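PDB 6J31: kcn28 from Kitasatospora, which is of unknown function but has the two-domain GT-B fold, with a C-terminal domain related to that of erythromycin biosynthesis protein CIII. Local coordinates for residues I25-A30 and G382-A387; T36-P41 and E53-T58; D99-F104 and W120-I125; L188-L193 and G307-L312. All coordinates share one frame; numbering follows the deposited sequence.

Contacts 2 and 3 both tie neighbouring parallel strands of the N-terminal sheet. Contact 2 joins one of its outermost strands, 53-56, to strand 34-39, and contact 3 strands 103-107 and 124-128; each combines backbone hydrogen bonds with side chains that are buried at some positions and exposed at others. Contacts 1 and 4 are mostly buried and rest chiefly on side chains, joining chain parts far apart in sequence. In contact 1 the C-terminal helix meets helix 22-30, which leads into strand 34-39 of contact 2; in contact 4 the 188-193 loop meets a helix of the other domain. Contact 1 uses the carbon chain of a glutamate, contact 3 a cation-pi stack, and contact 4 one glutamine among largely apolar side chains.

Contact 1: residues I25-A30 and G382-A387; sequences IRELVA and GTMRAA
In this GT-B fold the last helix of the chain, 382-391, returns to the N-terminal domain and packs on helix 22-30, where Glu-27 meets Thr-383, Met-384 and Ala-387. The two helical segments come within 9.6 Å axis to axis and cross at -60°. Glu-27 carries most of the contact through the carbon part of its side chain. Its CB rests on Thr-383 CG2 at 3.5 Å, and its CG lies 3.9 Å from Ala-387 CB. With CG anti to the backbone N (chi1 172°), the chain first runs out over the other helix and then bends at chi2 (64°), which lays the carboxylate across the end of Met-384. There the two side chains meet at about a right angle, Met-384 CE standing 3.5 Å from Glu-27 OE1 and Met-384 SD 3.7 Å from Glu-27 OE2. Glu-27 OE2 also forms a salt bridge with Arg-31, a residue that Met-384 and Ala-387 touch as well. Deeper in, Leu-28 swings CD2 to within 3.8 Å of Ala-387 CB, and it also touches Val-35 of strand 34-39. Thr-383 turns its methyl to Glu-27 and its hydroxyl to the backbone O of Leu-212, to which it is hydrogen-bonded. Such a crossing of the C-terminal helix back onto the first domain is typical of the GT-B fold.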
loop_
_atom_site.group_PDB
_atom_site.type_symbol
_atom_site.label_atom_id
_atom_site.label_comp_id
_atom_site.label_asym_id
_atom_site.label_seq_id
_atom_site.Cartn_x
_atom_site.Cartn_y
_atom_site.Cartn_z
ATOM N N ILE A 25 5.203 7.684 12.147
ATOM C CA ILE A 25 4.977 9.045 12.628
ATOM C C ILE A 25 4.779 9.048 14.136
ATOM O O ILE A 25 5.302 9.917 14.845
ATOM C CB ILE A 25 3.775 9.685 11.910
ATOM C CG1 ILE A 25 3.937 9.600 10.389
ATOM C CG2 ILE A 25 3.626 11.130 12.347
ATOM C CD1 ILE A 25 5.149 10.339 9.871
ATOM N N ARG A 26 4.024 8.075 14.648
ATOM C CA ARG A 26 3.821 7.958 16.087
ATOM C C ARG A 26 5.146 7.785 16.817
ATOM O O ARG A 26 5.354 8.368 17.888
ATOM C CB ARG A 26 2.890 6.786 16.379
ATOM C CG ARG A 26 2.275 6.817 17.756
ATOM C CD ARG A 26 1.678 5.468 18.122
ATOM N NE ARG A 26 0.712 5.013 17.127
ATOM C CZ ARG A 26 -0.487 5.555 16.940
ATOM N NH1 ARG A 26 -0.877 6.592 17.668
ATOM N NH2 ARG A 26 -1.296 5.064 16.012
ATOM N N GLU A 27 6.056 6.985 16.254
ATOM C CA GLU A 27 7.362 6.789 16.875
ATOM C C GLU A 27 8.181 8.073 16.874
ATOM O O GLU A 27 8.857 8.384 17.861
ATOM C CB GLU A 27 8.125 5.672 16.161
ATOM C CG GLU A 27 9.576 5.527 16.615
ATOM C CD GLU A 27 9.715 5.110 18.072
ATOM O OE1 GLU A 27 8.758 4.527 18.631
ATOM O OE2 GLU A 27 10.779 5.387 18.667
ATOM N N LEU A 28 8.155 8.821 15.767
ATOM C CA LEU A 28 8.897 10.079 15.715
ATOM C C LEU A 28 8.352 11.077 16.726
ATOM O O LEU A 28 9.120 11.803 17.368
ATOM C CB LEU A 28 8.841 10.657 14.301
ATOM C CG LEU A 28 9.560 9.827 13.233
ATOM C CD1 LEU A 28 9.241 10.333 11.836
ATOM C CD2 LEU A 28 11.072 9.823 13.480
ATOM N N VAL A 29 7.030 11.104 16.902
ATOM C CA VAL A 29 6.433 11.962 17.921
ATOM C C VAL A 29 6.862 11.507 19.306
ATOM O O VAL A 29 7.243 12.322 20.155
ATOM C CB VAL A 29 4.899 11.965 17.779
ATOM C CG1 VAL A 29 4.252 12.585 19.004
ATOM C CG2 VAL A 29 4.484 12.695 16.512
ATOM N N ALA A 30 6.834 10.193 19.544
ATOM C CA ALA A 30 7.222 9.651 20.839
ATOM C C ALA A 30 8.676 9.947 21.178
ATOM O O ALA A 30 9.027 9.982 22.360
ATOM C CB ALA A 30 6.978 8.142 20.868
ATOM N N GLY A 382 12.130 -2.307 10.358
ATOM C CA GLY A 382 10.837 -1.780 10.741
ATOM C C GLY A 382 10.881 -0.345 11.242
ATOM O O GLY A 382 11.708 0.476 10.828
ATOM N N THR A 383 9.977 -0.059 12.185
ATOM C CA THR A 383 9.747 1.307 12.653
ATOM C C THR A 383 11.011 1.929 13.227
ATOM O O THR A 383 11.351 3.078 12.915
ATOM C CB THR A 383 8.634 1.308 13.702
ATOM O OG1 THR A 383 7.421 0.818 13.121
ATOM C CG2 THR A 383 8.406 2.703 14.243
ATOM N N MET A 384 11.716 1.188 14.082
ATOM C CA MET A 384 12.863 1.765 14.773
ATOM C C MET A 384 13.981 2.103 13.798
ATOM O O MET A 384 14.627 3.150 13.929
ATOM C CB MET A 384 13.359 0.811 15.860
ATOM C CG MET A 384 12.301 0.489 16.906
ATOM S SD MET A 384 11.709 1.936 17.808
ATOM C CE MET A 384 10.173 1.294 18.472
ATOM N N ARG A 385 14.228 1.239 12.810
ATOM C CA ARG A 385 15.267 1.557 11.835
ATOM C C ARG A 385 14.868 2.755 10.979
ATOM O O ARG A 385 15.702 3.619 10.687
ATOM C CB ARG A 385 15.577 0.346 10.958
ATOM C CG ARG A 385 16.783 0.579 10.061
ATOM C CD ARG A 385 16.972 -0.511 9.029
ATOM N NE ARG A 385 18.129 -0.221 8.188
ATOM C CZ ARG A 385 18.472 -0.920 7.111
ATOM N NH1 ARG A 385 17.753 -1.972 6.737
ATOM N NH2 ARG A 385 19.539 -0.569 6.407
ATOM N N ALA A 386 13.594 2.828 10.580
ATOM C CA ALA A 386 13.133 3.956 9.778
ATOM C C ALA A 386 13.262 5.267 10.546
ATOM O O ALA A 386 13.733 6.272 10.000
ATOM C CB ALA A 386 11.689 3.731 9.339
ATOM N N ALA A 387 12.873 5.266 11.823
ATOM C CA ALA A 387 13.014 6.469 12.633
ATOM C C ALA A 387 14.481 6.849 12.809
ATOM O O ALA A 387 14.834 8.032 12.756
ATOM C CB ALA A 387 12.337 6.270 13.988
#

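Contact 2: residues T36-P41 and E53-T58; sequences TYANDP and ELVPYT
Tyr-37 and Asn-39 offer both their N-H and C=O groups to the strand beginning at Glu-53, and four backbone hydrogen bonds result. Tyr-37 N reaches Glu-53 O at 2.6 Å and Tyr-37 O takes Val-55 N at 2.7 Å, both nearly straight at the hydrogen. Further along, the bonds lengthen: Asn-39 N to Val-55 O is 3.2 Å, and Tyr-57 N to Asn-39 O is 3.3 Å. On the face of the sheet that carries Thr-36 and Ala-38, Val-55 CG2 packs on Thr-36 CB at 3.8 Å, while Ala-38 CB lies against Val-55 CB. This face is covered by helix 74-96, through Leu-92 and Ala-95. Tyr-37 and Leu-54 project from the other face, onto Val-47 of helix 44-49. Beyond the strand ends, the ring of Tyr-57 packs against the chain leaving strand 34-39, with Asp-40 N 4.0 Å above its plane near the rim and Ala-38 O at its edge; its hydroxyl is hydrogen-bonded to Ser-11 O. Asn-39 OD1 accepts Asp-40 N at 2.7 Å on a lone pair in the carbonyl plane. The carboxylate of Asp-40 in turn holds the backbone N of Ser-42 and of Ser-59, and Pro-41 CG sits on Pro-56 CB at 3.8 Å. Strand 34-39, helix 44-49 and strand 53-56 form a beta-alpha-beta unit at the margin of a Rossmann-like parallel sheet.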
loop_
_atom_site.group_PDB
_atom_site.type_symbol
_atom_site.label_atom_id
_atom_site.label_comp_id
_atom_site.label_asym_id
_atom_site.label_seq_id
_atom_site.Cartn_x
_atom_site.Cartn_y
_atom_site.Cartn_z
ATOM N N THR A 36 4.808 17.699 11.963
ATOM C CA THR A 36 3.625 18.201 11.282
ATOM C C THR A 36 3.296 17.253 10.138
ATOM O O THR A 36 4.194 16.664 9.528
ATOM C CB THR A 36 3.824 19.628 10.756
ATOM O OG1 THR A 36 4.963 19.683 9.888
ATOM C CG2 THR A 36 4.030 20.590 11.928
ATOM N N TYR A 37 2.004 17.074 9.879
ATOM C CA TYR A 37 1.532 16.115 8.887
ATOM C C TYR A 37 0.553 16.831 7.966
ATOM O O TYR A 37 -0.565 17.161 8.376
ATOM C CB TYR A 37 0.890 14.907 9.573
ATOM C CG TYR A 37 0.665 13.699 8.693
ATOM C CD1 TYR A 37 0.559 13.815 7.310
ATOM C CD2 TYR A 37 0.572 12.431 9.249
ATOM C CE1 TYR A 37 0.354 12.707 6.515
ATOM C CE2 TYR A 37 0.368 11.319 8.460
ATOM C CZ TYR A 37 0.262 11.462 7.096
ATOM O OH TYR A 37 0.062 10.350 6.309
ATOM N N ALA A 38 0.971 17.057 6.724
ATOM C CA ALA A 38 0.141 17.721 5.730
ATOM C C ALA A 38 -0.658 16.679 4.961
ATOM O O ALA A 38 -0.082 15.760 4.368
ATOM C CB ALA A 38 0.997 18.552 4.775
ATOM N N ASN A 39 -1.981 16.816 4.982
ATOM C CA ASN A 39 -2.845 15.914 4.238
ATOM C C ASN A 39 -4.222 16.551 4.117
ATOM O O ASN A 39 -4.524 17.555 4.767
ATOM C CB ASN A 39 -2.918 14.540 4.906
ATOM C CG ASN A 39 -3.109 13.425 3.903
ATOM O OD1 ASN A 39 -3.751 13.608 2.866
ATOM N ND2 ASN A 39 -2.520 12.270 4.187
ATOM N N ASP A 40 -5.054 15.946 3.277
ATOM C CA ASP A 40 -6.411 16.434 3.080
ATOM C C ASP A 40 -7.217 16.270 4.369
ATOM O O ASP A 40 -7.032 15.294 5.097
ATOM C CB ASP A 40 -7.077 15.681 1.929
ATOM C CG ASP A 40 -8.426 16.268 1.537
ATOM O OD1 ASP A 40 -9.401 16.071 2.294
ATOM O OD2 ASP A 40 -8.516 16.915 0.467
ATOM N N PRO A 41 -8.099 17.219 4.691
ATOM C CA PRO A 41 -8.882 17.093 5.930
ATOM C C PRO A 41 -9.771 15.863 5.975
ATOM O O PRO A 41 -10.189 15.464 7.067
ATOM C CB PRO A 41 -9.717 18.382 5.946
ATOM C CG PRO A 41 -8.935 19.341 5.123
ATOM C CD PRO A 41 -8.328 18.514 4.031
ATOM N N GLU A 53 0.912 17.124 14.158
ATOM C CA GLU A 53 0.142 18.336 13.932
ATOM C C GLU A 53 -0.426 18.295 12.518
ATOM O O GLU A 53 0.333 18.271 11.542
ATOM C CB GLU A 53 1.062 19.537 14.133
ATOM C CG GLU A 53 0.425 20.844 14.536
ATOM C CD GLU A 53 1.486 21.904 14.803
ATOM O OE1 GLU A 53 2.471 21.601 15.517
ATOM O OE2 GLU A 53 1.344 23.035 14.287
ATOM N N LEU A 54 -1.753 18.263 12.398
ATOM C CA LEU A 54 -2.377 18.229 11.081
ATOM C C LEU A 54 -2.223 19.569 10.371
ATOM O O LEU A 54 -2.588 20.620 10.905
ATOM C CB LEU A 54 -3.854 17.865 11.188
ATOM C CG LEU A 54 -4.649 18.099 9.897
ATOM C CD1 LEU A 54 -4.226 17.149 8.784
ATOM C CD2 LEU A 54 -6.151 17.994 10.155
ATOM N N VAL A 55 -1.695 19.521 9.154
ATOM C CA VAL A 55 -1.566 20.694 8.299
ATOM C C VAL A 55 -2.494 20.472 7.111
ATOM O O VAL A 55 -2.135 19.744 6.179
ATOM C CB VAL A 55 -0.105 20.910 7.868
ATOM C CG1 VAL A 55 0.018 22.079 6.900
ATOM C CG2 VAL A 55 0.776 21.118 9.086
ATOM N N PRO A 56 -3.696 21.041 7.109
ATOM C CA PRO A 56 -4.662 20.707 6.057
ATOM C C PRO A 56 -4.331 21.374 4.732
ATOM O O PRO A 56 -3.873 22.516 4.680
ATOM C CB PRO A 56 -5.988 21.231 6.619
ATOM C CG PRO A 56 -5.576 22.400 7.469
ATOM C CD PRO A 56 -4.255 21.992 8.092
ATOM N N TYR A 57 -4.531 20.620 3.656
ATOM C CA TYR A 57 -4.506 21.148 2.304
ATOM C C TYR A 57 -5.580 20.423 1.511
ATOM O O TYR A 57 -5.967 19.301 1.843
ATOM C CB TYR A 57 -3.121 20.999 1.640
ATOM C CG TYR A 57 -2.813 19.616 1.102
ATOM C CD1 TYR A 57 -3.251 19.221 -0.159
ATOM C CD2 TYR A 57 -2.082 18.702 1.853
ATOM C CE1 TYR A 57 -2.978 17.959 -0.652
ATOM C CE2 TYR A 57 -1.801 17.434 1.362
ATOM C CZ TYR A 57 -2.253 17.070 0.109
ATOM O OH TYR A 57 -1.988 15.817 -0.399
ATOM N N THR A 58 -6.051 21.068 0.448
ATOM C CA THR A 58 -7.127 20.524 -0.368
ATOM C C THR A 58 -6.538 19.647 -1.464
ATOM O O THR A 58 -5.782 20.124 -2.317
ATOM C CB THR A 58 -7.978 21.642 -0.967
ATOM O OG1 THR A 58 -8.579 22.396 0.091
ATOM C CG2 THR A 58 -9.071 21.068 -1.865
#

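Contact 3: residues D99-F104 and W120-I125; sequences DRPDVF and WGIPSI
The guanidinium of Arg-100 lies flat on the indole of Trp-120, the planes only 7° apart, in a cation-pi stack with Arg-100 CZ 3.3 Å from the centroid of the Trp-120 five-membered ring. The arginine chain is extended from CG to NE, which carries Arg-100 CD over the Trp-120 six-membered ring, a CH-pi contact 3.9 Å from its centroid. Two further partners hold the guanidinium in place: NH2 forms a salt bridge with Glu-97, and Arg-100 NH1 donates a hydrogen bond (2.6 Å) to the O of water 1, which lies at the guanidinium edge in its plane and itself donates to Trp-120 O. Phe-104 turns its ring edge to the indole, CE2 lying 4.2 Å from Trp-120 CE3, while Pro-101 CG covers one Phe-104 face and Tyr-96 of helix 74-96 makes an edge-to-face pair with it. With Ile-122 CG1 anti to the carbonyl carbon (chi1 -57°), Ile-122 CG2 rests 3.4 Å from Pro-101 O, and CD1 touches Arg-100 CB, Pro-101 CD and Phe-104 CE2. Past this cluster the backbones pair in parallel: Phe-104 N bonds to Pro-123 O at 3.0 Å and Ile-125 N to Phe-104 O at 2.8 Å. Gly-121 ends helix 112-120 in a Schellman motif, and the two segments lead into adjacent strands 103-107 and 124-128 of a beta-alpha-beta unit in a Rossmann-like sheet.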
loop_
_atom_site.group_PDB
_atom_site.type_symbol
_atom_site.label_atom_id
_atom_site.label_comp_id
_atom_site.label_asym_id
_atom_site.label_seq_id
_atom_site.Cartn_x
_atom_site.Cartn_y
_atom_site.Cartn_z
ATOM N N ASP A 99 7.528 28.525 8.726
ATOM C CA ASP A 99 7.691 27.449 9.699
ATOM C C ASP A 99 8.396 26.268 9.038
ATOM O O ASP A 99 7.921 25.131 9.069
ATOM C CB ASP A 99 6.330 27.035 10.259
ATOM C CG ASP A 99 6.428 26.385 11.622
ATOM O OD1 ASP A 99 7.533 26.360 12.200
ATOM O OD2 ASP A 99 5.393 25.892 12.116
ATOM N N ARG A 100 9.542 26.533 8.424
ATOM C CA ARG A 100 10.173 25.531 7.579
ATOM C C ARG A 100 10.714 24.370 8.413
ATOM O O ARG A 100 11.339 24.585 9.454
ATOM C CB ARG A 100 11.289 26.164 6.757
ATOM C CG ARG A 100 10.786 27.286 5.873
ATOM C CD ARG A 100 11.884 27.831 4.994
ATOM N NE ARG A 100 11.391 28.869 4.099
ATOM C CZ ARG A 100 12.098 29.386 3.103
ATOM N NH1 ARG A 100 13.326 28.948 2.867
ATOM N NH2 ARG A 100 11.575 30.332 2.336
ATOM N N PRO A 101 10.505 23.136 7.971
ATOM C CA PRO A 101 10.946 21.979 8.756
ATOM C C PRO A 101 12.410 21.647 8.505
ATOM O O PRO A 101 13.042 22.142 7.569
ATOM C CB PRO A 101 10.032 20.859 8.254
ATOM C CG PRO A 101 9.835 21.208 6.806
ATOM C CD PRO A 101 9.785 22.729 6.751
ATOM N N ASP A 102 12.953 20.818 9.400
ATOM C CA ASP A 102 14.317 20.326 9.235
ATOM C C ASP A 102 14.411 19.269 8.144
ATOM O O ASP A 102 15.469 19.110 7.527
ATOM C CB ASP A 102 14.839 19.780 10.561
ATOM C CG ASP A 102 14.996 20.861 11.603
ATOM O OD1 ASP A 102 15.649 21.878 11.288
ATOM O OD2 ASP A 102 14.467 20.704 12.724
ATOM N N VAL A 103 13.333 18.524 7.912
ATOM C CA VAL A 103 13.311 17.511 6.869
ATOM C C VAL A 103 11.871 17.333 6.412
ATOM O O VAL A 103 10.928 17.470 7.197
ATOM C CB VAL A 103 13.933 16.183 7.365
ATOM C CG1 VAL A 103 13.170 15.653 8.562
ATOM C CG2 VAL A 103 13.970 15.150 6.251
ATOM N N PHE A 104 11.709 17.036 5.127
ATOM C CA PHE A 104 10.417 16.718 4.535
ATOM C C PHE A 104 10.335 15.213 4.310
ATOM O O PHE A 104 11.162 14.646 3.589
ATOM C CB PHE A 104 10.225 17.446 3.204
ATOM C CG PHE A 104 9.584 18.790 3.328
ATOM C CD1 PHE A 104 8.242 18.904 3.652
ATOM C CD2 PHE A 104 10.317 19.945 3.098
ATOM C CE1 PHE A 104 7.643 20.144 3.759
ATOM C CE2 PHE A 104 9.719 21.191 3.201
ATOM C CZ PHE A 104 8.382 21.287 3.534
ATOM N N TRP A 120 14.007 25.159 -0.933
ATOM C CA TRP A 120 14.447 25.693 0.349
ATOM C C TRP A 120 15.728 25.058 0.867
ATOM O O TRP A 120 16.143 25.364 1.990
ATOM C CB TRP A 120 13.342 25.530 1.393
ATOM C CG TRP A 120 12.123 26.347 1.131
ATOM C CD1 TRP A 120 12.004 27.390 0.259
ATOM C CD2 TRP A 120 10.858 26.227 1.788
ATOM N NE1 TRP A 120 10.735 27.914 0.318
ATOM C CE2 TRP A 120 10.013 27.218 1.254
ATOM C CE3 TRP A 120 10.356 25.371 2.772
ATOM C CZ2 TRP A 120 8.693 27.377 1.672
ATOM C CZ3 TRP A 120 9.045 25.527 3.181
ATOM C CH2 TRP A 120 8.228 26.520 2.631
ATOM N N GLY A 121 16.368 24.200 0.079
ATOM C CA GLY A 121 17.579 23.533 0.531
ATOM C C GLY A 121 17.375 22.685 1.767
ATOM O O GLY A 121 18.244 22.650 2.649
ATOM N N ILE A 122 16.250 21.983 1.841
ATOM C CA ILE A 122 15.927 21.132 2.980
ATOM C C ILE A 122 16.004 19.690 2.492
ATOM O O ILE A 122 15.554 19.398 1.374
ATOM C CB ILE A 122 14.541 21.481 3.552
ATOM C CG1 ILE A 122 14.486 22.959 3.938
ATOM C CG2 ILE A 122 14.209 20.644 4.777
ATOM C CD1 ILE A 122 13.133 23.413 4.429
ATOM N N PRO A 123 16.588 18.771 3.260
ATOM C CA PRO A 123 16.601 17.362 2.844
ATOM C C PRO A 123 15.201 16.764 2.861
ATOM O O PRO A 123 14.341 17.154 3.656
ATOM C CB PRO A 123 17.517 16.684 3.872
ATOM C CG PRO A 123 17.595 17.627 5.027
ATOM C CD PRO A 123 17.357 19.008 4.492
ATOM N N SER A 124 14.973 15.821 1.942
ATOM C CA SER A 124 13.704 15.124 1.800
ATOM C C SER A 124 13.928 13.615 1.746
ATOM O O SER A 124 14.962 13.139 1.269
ATOM C CB SER A 124 12.957 15.584 0.541
ATOM O OG SER A 124 13.621 15.154 -0.637
ATOM N N ILE A 125 12.955 12.869 2.270
ATOM C CA ILE A 125 12.976 11.407 2.273
ATOM C C ILE A 125 11.626 10.905 1.788
ATOM O O ILE A 125 10.591 11.238 2.377
ATOM C CB ILE A 125 13.281 10.828 3.665
ATOM C CG1 ILE A 125 14.581 11.401 4.223
ATOM C CG2 ILE A 125 13.328 9.303 3.605
ATOM C CD1 ILE A 125 14.783 11.102 5.680
HETATM O O HOH W 1 14.950 27.204 3.876
#

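Contact 4: residues L188-L193 and G307-L312; sequences LVPRFL and GIQEGL
Leu-312 N bonds to Ile-308 O at 2.9 Å within helix 305-314, and both side chains, one turn apart, face Leu-193 across the contact. On the opposing side a second backbone bond, Leu-193 N to Pro-190 O at 3.0 Å, closes a short 3-10 turn that presents Leu-193 to the helix. Leu-193 CD1 is the methyl on which the helix converges: Ile-308 CG2 stands 3.9 Å from it, Gln-309 CG 3.8 Å, and Leu-312 CD1, approaching tip to tip, also 3.8 Å. Leu-312 CD1 has a second partner in Phe-192, whose CE1 it meets at 3.5 Å, at the ring edge and in the ring plane. Phe-192 points its ring that way with CG between its backbone N and carbonyl carbon (chi1 62°), and Pro-190 CG packs over one face, 3.5 Å above the plane. Gln-309, extended beyond CG, crosses Val-189 at about a right angle and brings its amide next to the carbonyl of Leu-188. The contact thus spans the two domains. The 188-193 loop leaves strand 185-187 of the N-terminal sheet, and helix 305-314 follows strand 298-301 and precedes strand 318-320 in the chain. Helix 364-378 flanks the junction, with Leu-377 against Pro-190 and Phe-192 and Leu-373 against Leu-312, while helix 327-336 backs Ile-308 through Asn-330 and Val-334.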
loop_
_atom_site.group_PDB
_atom_site.type_symbol
_atom_site.label_atom_id
_atom_site.label_comp_id
_atom_site.label_asym_id
_atom_site.label_seq_id
_atom_site.Cartn_x
_atom_site.Cartn_y
_atom_site.Cartn_z
ATOM N N LEU A 188 8.664 0.682 2.439
ATOM C CA LEU A 188 8.012 0.017 3.563
ATOM C C LEU A 188 7.574 -1.397 3.211
ATOM O O LEU A 188 6.484 -1.832 3.587
ATOM C CB LEU A 188 6.826 0.867 4.006
ATOM C CG LEU A 188 7.199 2.204 4.659
ATOM C CD1 LEU A 188 6.066 2.761 5.516
ATOM C CD2 LEU A 188 8.492 2.091 5.460
ATOM N N VAL A 189 8.395 -2.125 2.459
ATOM C CA VAL A 189 8.153 -3.533 2.146
ATOM C C VAL A 189 9.460 -4.288 2.339
ATOM O O VAL A 189 10.548 -3.696 2.284
ATOM C CB VAL A 189 7.614 -3.720 0.705
ATOM C CG1 VAL A 189 6.437 -2.796 0.425
ATOM C CG2 VAL A 189 8.709 -3.485 -0.312
ATOM N N PRO A 190 9.391 -5.591 2.612
ATOM C CA PRO A 190 10.617 -6.397 2.647
ATOM C C PRO A 190 11.179 -6.580 1.246
ATOM O O PRO A 190 10.469 -6.458 0.246
ATOM C CB PRO A 190 10.155 -7.732 3.237
ATOM C CG PRO A 190 8.694 -7.792 2.932
ATOM C CD PRO A 190 8.199 -6.377 2.973
ATOM N N ARG A 191 12.476 -6.892 1.181
ATOM C CA ARG A 191 13.116 -7.042 -0.124
ATOM C C ARG A 191 12.496 -8.184 -0.923
ATOM O O ARG A 191 12.463 -8.125 -2.156
ATOM C CB ARG A 191 14.633 -7.230 0.032
ATOM C CG ARG A 191 15.091 -8.657 0.339
ATOM C CD ARG A 191 16.625 -8.830 0.382
ATOM N NE ARG A 191 17.318 -7.795 1.148
ATOM C CZ ARG A 191 17.900 -6.726 0.615
ATOM N NH1 ARG A 191 17.880 -6.536 -0.701
ATOM N NH2 ARG A 191 18.499 -5.840 1.400
ATOM N N PHE A 192 11.974 -9.215 -0.251
ATOM C CA PHE A 192 11.383 -10.325 -0.992
ATOM C C PHE A 192 10.021 -9.988 -1.594
ATOM O O PHE A 192 9.471 -10.822 -2.323
ATOM C CB PHE A 192 11.289 -11.586 -0.118
ATOM C CG PHE A 192 10.412 -11.451 1.102
ATOM C CD1 PHE A 192 9.029 -11.474 0.993
ATOM C CD2 PHE A 192 10.972 -11.355 2.363
ATOM C CE1 PHE A 192 8.226 -11.364 2.115
ATOM C CE2 PHE A 192 10.174 -11.247 3.491
ATOM C CZ PHE A 192 8.800 -11.251 3.366
ATOM N N LEU A 193 9.459 -8.812 -1.300
ATOM C CA LEU A 193 8.252 -8.325 -1.961
ATOM C C LEU A 193 8.545 -7.233 -2.983
ATOM O O LEU A 193 7.608 -6.648 -3.534
ATOM C CB LEU A 193 7.243 -7.806 -0.931
ATOM C CG LEU A 193 6.580 -8.849 -0.030
ATOM C CD1 LEU A 193 5.481 -8.232 0.838
ATOM C CD2 LEU A 193 6.036 -10.006 -0.867
ATOM N N GLY A 307 -2.787 -6.132 2.341
ATOM C CA GLY A 307 -3.288 -7.461 2.652
ATOM C C GLY A 307 -2.196 -8.516 2.651
ATOM O O GLY A 307 -2.168 -9.394 3.518
ATOM N N ILE A 308 -1.281 -8.445 1.680
ATOM C CA ILE A 308 -0.233 -9.455 1.570
ATOM C C ILE A 308 0.683 -9.417 2.786
ATOM O O ILE A 308 1.037 -10.459 3.351
ATOM C CB ILE A 308 0.552 -9.266 0.262
ATOM C CG1 ILE A 308 -0.211 -9.912 -0.890
ATOM C CG2 ILE A 308 1.957 -9.846 0.386
ATOM C CD1 ILE A 308 0.396 -9.644 -2.224
ATOM N N GLN A 309 1.075 -8.217 3.212
ATOM C CA GLN A 309 1.914 -8.100 4.397
ATOM C C GLN A 309 1.165 -8.526 5.653
ATOM O O GLN A 309 1.782 -9.031 6.597
ATOM C CB GLN A 309 2.436 -6.671 4.524
ATOM C CG GLN A 309 3.396 -6.289 3.406
ATOM C CD GLN A 309 4.192 -5.047 3.722
ATOM O OE1 GLN A 309 4.243 -4.106 2.932
ATOM N NE2 GLN A 309 4.823 -5.037 4.879
ATOM N N GLU A 310 -0.151 -8.314 5.694
ATOM C CA GLU A 310 -0.934 -8.812 6.819
ATOM C C GLU A 310 -1.017 -10.336 6.805
ATOM O O GLU A 310 -0.990 -10.975 7.865
ATOM C CB GLU A 310 -2.327 -8.191 6.810
ATOM C CG GLU A 310 -2.402 -6.871 7.557
ATOM C CD GLU A 310 -3.723 -6.164 7.354
ATOM O OE1 GLU A 310 -4.494 -6.589 6.467
ATOM O OE2 GLU A 310 -3.997 -5.194 8.091
ATOM N N GLY A 311 -1.125 -10.934 5.615
ATOM C CA GLY A 311 -1.095 -12.386 5.524
ATOM C C GLY A 311 0.233 -12.963 5.978
ATOM O O GLY A 311 0.272 -13.945 6.725
ATOM N N LEU A 312 1.335 -12.354 5.533
ATOM C CA LEU A 312 2.664 -12.796 5.941
ATOM C C LEU A 312 2.852 -12.667 7.445
ATOM O O LEU A 312 3.369 -13.582 8.096
ATOM C CB LEU A 312 3.723 -11.972 5.211
ATOM C CG LEU A 312 3.950 -12.289 3.738
ATOM C CD1 LEU A 312 4.884 -11.270 3.118
ATOM C CD2 LEU A 312 4.528 -13.678 3.613
#